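Local coordinates for protein Na Glutathione S-transferase 1 (Necator americanus, PDB 2ON7) that probably catalyses the conjugation of reduced glutathione to electrophilic compounds, at residues 157-162 against 184-189. Sequence-based numbering, arbitrary orientation.
Sequences DLLVSE and HMEKIR
Glu162 and Arg189 form the salt bridge of this contact, with Glu162 OE1 at 2.9 Å from Arg189 NH1. The oxygen is met from above the carboxylate plane, which stands 72° from the guanidinium, so the two groups do not pair side by side. Arg201 also reaches Glu162 OE1 and Arg12 bridges to OE2, neighbours that would probably help keep the carboxylate ionised. A water donating to Ser161 OG accepts from Arg189 NH1 at 3.0 Å, at the guanidinium edge.

Knobs-into-holes packing is seen at Ser161, whose side chain sits as a knob among His184, Met185, Ile188 and Arg189. A small residue suits so close a meeting: the CA atoms of Ser161 and Met185 are 4.2 Å apart. With chi1 at 66°, Ser161 OG turns back to donate to Asp157 O at 2.7 Å, while the backbone N of Ser161 bonds the same oxygen from the opposite face of its plane. This is the all-helical C-terminal domain of the glutathione S-transferase fold, where segments 157-162 and 184-189, on helix 155-168 and helix 179-189, cross with axes at -119°, 8.8 Å apart at closest approach.

Apolar contact runs through Ile188, whose CG2 lies 3.9 Å from Leu158 CD2 and whose CD1 touches Asp157 CB. Leu194 of helix 192-200 packs against both Leu158 and Ile188.

His184 NE2 makes a weak, bent hydrogen bond to Asp157 O. Asp157 OD2 sits 3.1 Å from His184 CE1, at the ring edge, but the carboxylate bonds the backbone N atoms of Leu148 and Thr154.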
ATOM      1  N   ASP A 157      -0.418  -0.215  14.728  1.00  7.85           N
ATOM      2  CA  ASP A 157      -0.933   0.350  15.987  1.00  7.60           C
ATOM      3  C   ASP A 157      -0.861   1.920  15.990  1.00  8.46           C
ATOM      4  O   ASP A 157      -1.798   2.602  16.388  1.00  8.86           O
ATOM      5  CB  ASP A 157      -0.185  -0.280  17.170  1.00  6.09           C
ATOM      6  CG  ASP A 157      -0.503  -1.795  17.326  1.00  4.96           C
ATOM      7  OD1 ASP A 157       0.417  -2.627  17.489  1.00  2.00           O
ATOM      8  OD2 ASP A 157      -1.713  -2.147  17.249  1.00  3.99           O
ATOM      9  N   LEU A 158       0.232   2.456  15.459  1.00  9.24           N
ATOM     10  CA  LEU A 158       0.533   3.878  15.466  1.00  9.95           C
ATOM     11  C   LEU A 158      -0.247   4.608  14.409  1.00  9.79           C
ATOM     12  O   LEU A 158      -0.858   5.642  14.679  1.00  9.60           O
ATOM     13  CB  LEU A 158       2.034   4.089  15.234  1.00  9.82           C
ATOM     14  CG  LEU A 158       3.046   3.296  16.039  1.00  9.96           C
ATOM     15  CD1 LEU A 158       4.419   3.539  15.418  1.00  7.15           C
ATOM     16  CD2 LEU A 158       3.024   3.763  17.501  1.00  9.78           C
ATOM     17  N   LEU A 159      -0.212   4.059  13.203  1.00 10.09           N
ATOM     18  CA  LEU A 159      -1.022   4.552  12.107  1.00 10.39           C
ATOM     19  C   LEU A 159      -2.446   4.852  12.524  1.00 10.00           C
ATOM     20  O   LEU A 159      -2.947   5.979  12.316  1.00 11.40           O
ATOM     21  CB  LEU A 159      -1.057   3.524  10.980  1.00 10.30           C
ATOM     22  CG  LEU A 159      -0.007   3.537   9.876  1.00 12.45           C
ATOM     23  CD1 LEU A 159      -0.429   2.488   8.823  1.00  8.51           C
ATOM     24  CD2 LEU A 159       0.237   4.984   9.251  1.00  8.73           C
ATOM     25  N   VAL A 160      -3.080   3.835  13.091  1.00  8.87           N
ATOM     26  CA  VAL A 160      -4.511   3.820  13.457  1.00  8.59           C
ATOM     27  C   VAL A 160      -4.808   4.610  14.744  1.00  8.74           C
ATOM     28  O   VAL A 160      -5.766   5.389  14.797  1.00  8.84           O
ATOM     29  CB  VAL A 160      -5.011   2.335  13.623  1.00  8.27           C
ATOM     30  CG1 VAL A 160      -6.440   2.256  14.074  1.00  6.64           C
ATOM     31  CG2 VAL A 160      -4.780   1.531  12.344  1.00  6.37           C
ATOM     32  N   SER A 161      -4.005   4.409  15.788  1.00  8.64           N
ATOM     33  CA  SER A 161      -4.176   5.227  16.993  1.00  8.60           C
ATOM     34  C   SER A 161      -3.988   6.745  16.695  1.00  8.33           C
ATOM     35  O   SER A 161      -4.833   7.551  17.008  1.00  8.83           O
ATOM     36  CB  SER A 161      -3.291   4.736  18.121  1.00  7.89           C
ATOM     37  OG  SER A 161      -1.949   4.909  17.811  1.00  6.55           O
ATOM     38  N   GLU A 162      -2.897   7.111  16.048  1.00  8.56           N
ATOM     39  CA  GLU A 162      -2.658   8.498  15.659  1.00  8.32           C
ATOM     40  C   GLU A 162      -3.739   9.107  14.731  1.00  7.58           C
ATOM     41  O   GLU A 162      -4.109  10.277  14.864  1.00  8.26           O
ATOM     42  CB  GLU A 162      -1.263   8.613  15.017  1.00  8.75           C
ATOM     43  CG  GLU A 162      -0.957   9.978  14.372  1.00  9.86           C
ATOM     44  CD  GLU A 162      -0.942  11.088  15.409  1.00 11.79           C
ATOM     45  OE1 GLU A 162      -0.341  10.894  16.502  1.00  8.82           O
ATOM     46  OE2 GLU A 162      -1.533  12.149  15.130  1.00 14.15           O
ATOM     47  N   HIS A 184      -8.133   1.060  22.187  1.00  7.04           N
ATOM     48  CA  HIS A 184      -6.856   0.819  21.487  1.00  7.65           C
ATOM     49  C   HIS A 184      -6.053   2.112  21.364  1.00  8.28           C
ATOM     50  O   HIS A 184      -4.871   2.137  21.724  1.00  9.62           O
ATOM     51  CB  HIS A 184      -7.087   0.203  20.087  1.00  7.05           C
ATOM     52  CG  HIS A 184      -5.886   0.262  19.175  1.00  5.87           C
ATOM     53  ND1 HIS A 184      -4.816  -0.609  19.289  1.00  4.11           N
ATOM     54  CD2 HIS A 184      -5.616   1.050  18.102  1.00  2.00           C
ATOM     55  CE1 HIS A 184      -3.926  -0.327  18.347  1.00  3.68           C
ATOM     56  NE2 HIS A 184      -4.398   0.656  17.604  1.00  2.00           N
ATOM     57  N   MET A 185      -6.694   3.171  20.846  1.00  8.34           N
ATOM     58  CA  MET A 185      -6.086   4.519  20.681  1.00  8.09           C
ATOM     59  C   MET A 185      -5.494   5.042  22.009  1.00  8.33           C
ATOM     60  O   MET A 185      -4.419   5.625  22.029  1.00  8.30           O
ATOM     61  CB  MET A 185      -7.122   5.517  20.111  1.00  7.83           C
ATOM     62  CG  MET A 185      -6.662   6.999  20.033  1.00  8.22           C
ATOM     63  SD  MET A 185      -7.946   8.279  19.804  1.00  7.20           S
ATOM     64  CE  MET A 185      -8.943   8.025  21.264  1.00  2.00           C
ATOM     65  N   GLU A 186      -6.192   4.819  23.110  1.00  7.47           N
ATOM     66  CA  GLU A 186      -5.662   5.204  24.415  1.00  7.96           C
ATOM     67  C   GLU A 186      -4.541   4.321  24.965  1.00  7.83           C
ATOM     68  O   GLU A 186      -3.665   4.823  25.679  1.00  7.25           O
ATOM     69  CB  GLU A 186      -6.777   5.270  25.436  1.00  7.55           C
ATOM     70  CG  GLU A 186      -7.861   6.213  25.009  1.00  9.24           C
ATOM     71  CD  GLU A 186      -8.984   6.272  26.010  1.00 10.11           C
ATOM     72  OE1 GLU A 186      -9.337   7.399  26.395  1.00 12.17           O
ATOM     73  OE2 GLU A 186      -9.492   5.206  26.416  1.00  8.89           O
ATOM     74  N   LYS A 187      -4.587   3.021  24.662  1.00  7.72           N
ATOM     75  CA  LYS A 187      -3.570   2.088  25.125  1.00  7.92           C
ATOM     76  C   LYS A 187      -2.263   2.395  24.413  1.00  7.65           C
ATOM     77  O   LYS A 187      -1.232   2.605  25.075  1.00  7.73           O
ATOM     78  CB  LYS A 187      -4.012   0.617  24.921  1.00  8.23           C
ATOM     79  CG  LYS A 187      -2.913  -0.308  24.396  1.00  8.78           C
ATOM     80  CD  LYS A 187      -3.408  -1.727  24.124  1.00  7.84           C
ATOM     81  CE  LYS A 187      -2.372  -2.748  24.571  1.00  7.03           C
ATOM     82  NZ  LYS A 187      -2.173  -2.811  26.060  1.00  8.28           N
ATOM     83  N   ILE A 188      -2.315   2.475  23.074  1.00  7.42           N
ATOM     84  CA  ILE A 188      -1.106   2.802  22.255  1.00  6.78           C
ATOM     85  C   ILE A 188      -0.484   4.115  22.667  1.00  6.86           C
ATOM     86  O   ILE A 188       0.739   4.201  22.807  1.00  7.24           O
ATOM     87  CB  ILE A 188      -1.354   2.788  20.696  1.00  7.00           C
ATOM     88  CG1 ILE A 188      -1.901   1.425  20.231  1.00  6.60           C
ATOM     89  CG2 ILE A 188      -0.040   3.183  19.871  1.00  6.45           C
ATOM     90  CD1 ILE A 188      -1.178   0.192  20.872  1.00  4.99           C
ATOM     91  N   ARG A 189      -1.311   5.140  22.845  1.00  6.83           N
ATOM     92  CA  ARG A 189      -0.791   6.496  23.053  1.00  7.06           C
ATOM     93  C   ARG A 189      -0.236   6.743  24.463  1.00  7.14           C
ATOM     94  O   ARG A 189       0.561   7.658  24.665  1.00  7.49           O
ATOM     95  CB  ARG A 189      -1.827   7.538  22.647  1.00  7.16           C
ATOM     96  CG  ARG A 189      -2.081   7.511  21.126  1.00  8.31           C
ATOM     97  CD  ARG A 189      -3.275   8.359  20.652  1.00  7.10           C
ATOM     98  NE  ARG A 189      -3.023   9.799  20.691  1.00 10.92           N
ATOM     99  CZ  ARG A 189      -2.182  10.474  19.882  1.00 10.97           C
ATOM    100  NH1 ARG A 189      -1.459   9.843  18.945  1.00 10.75           N
ATOM    101  NH2 ARG A 189      -2.082  11.794  20.008  1.00  6.48           N
TER
HETATM  102  O   HOH W   1      -0.236   7.265  18.044  1.00  5.03           O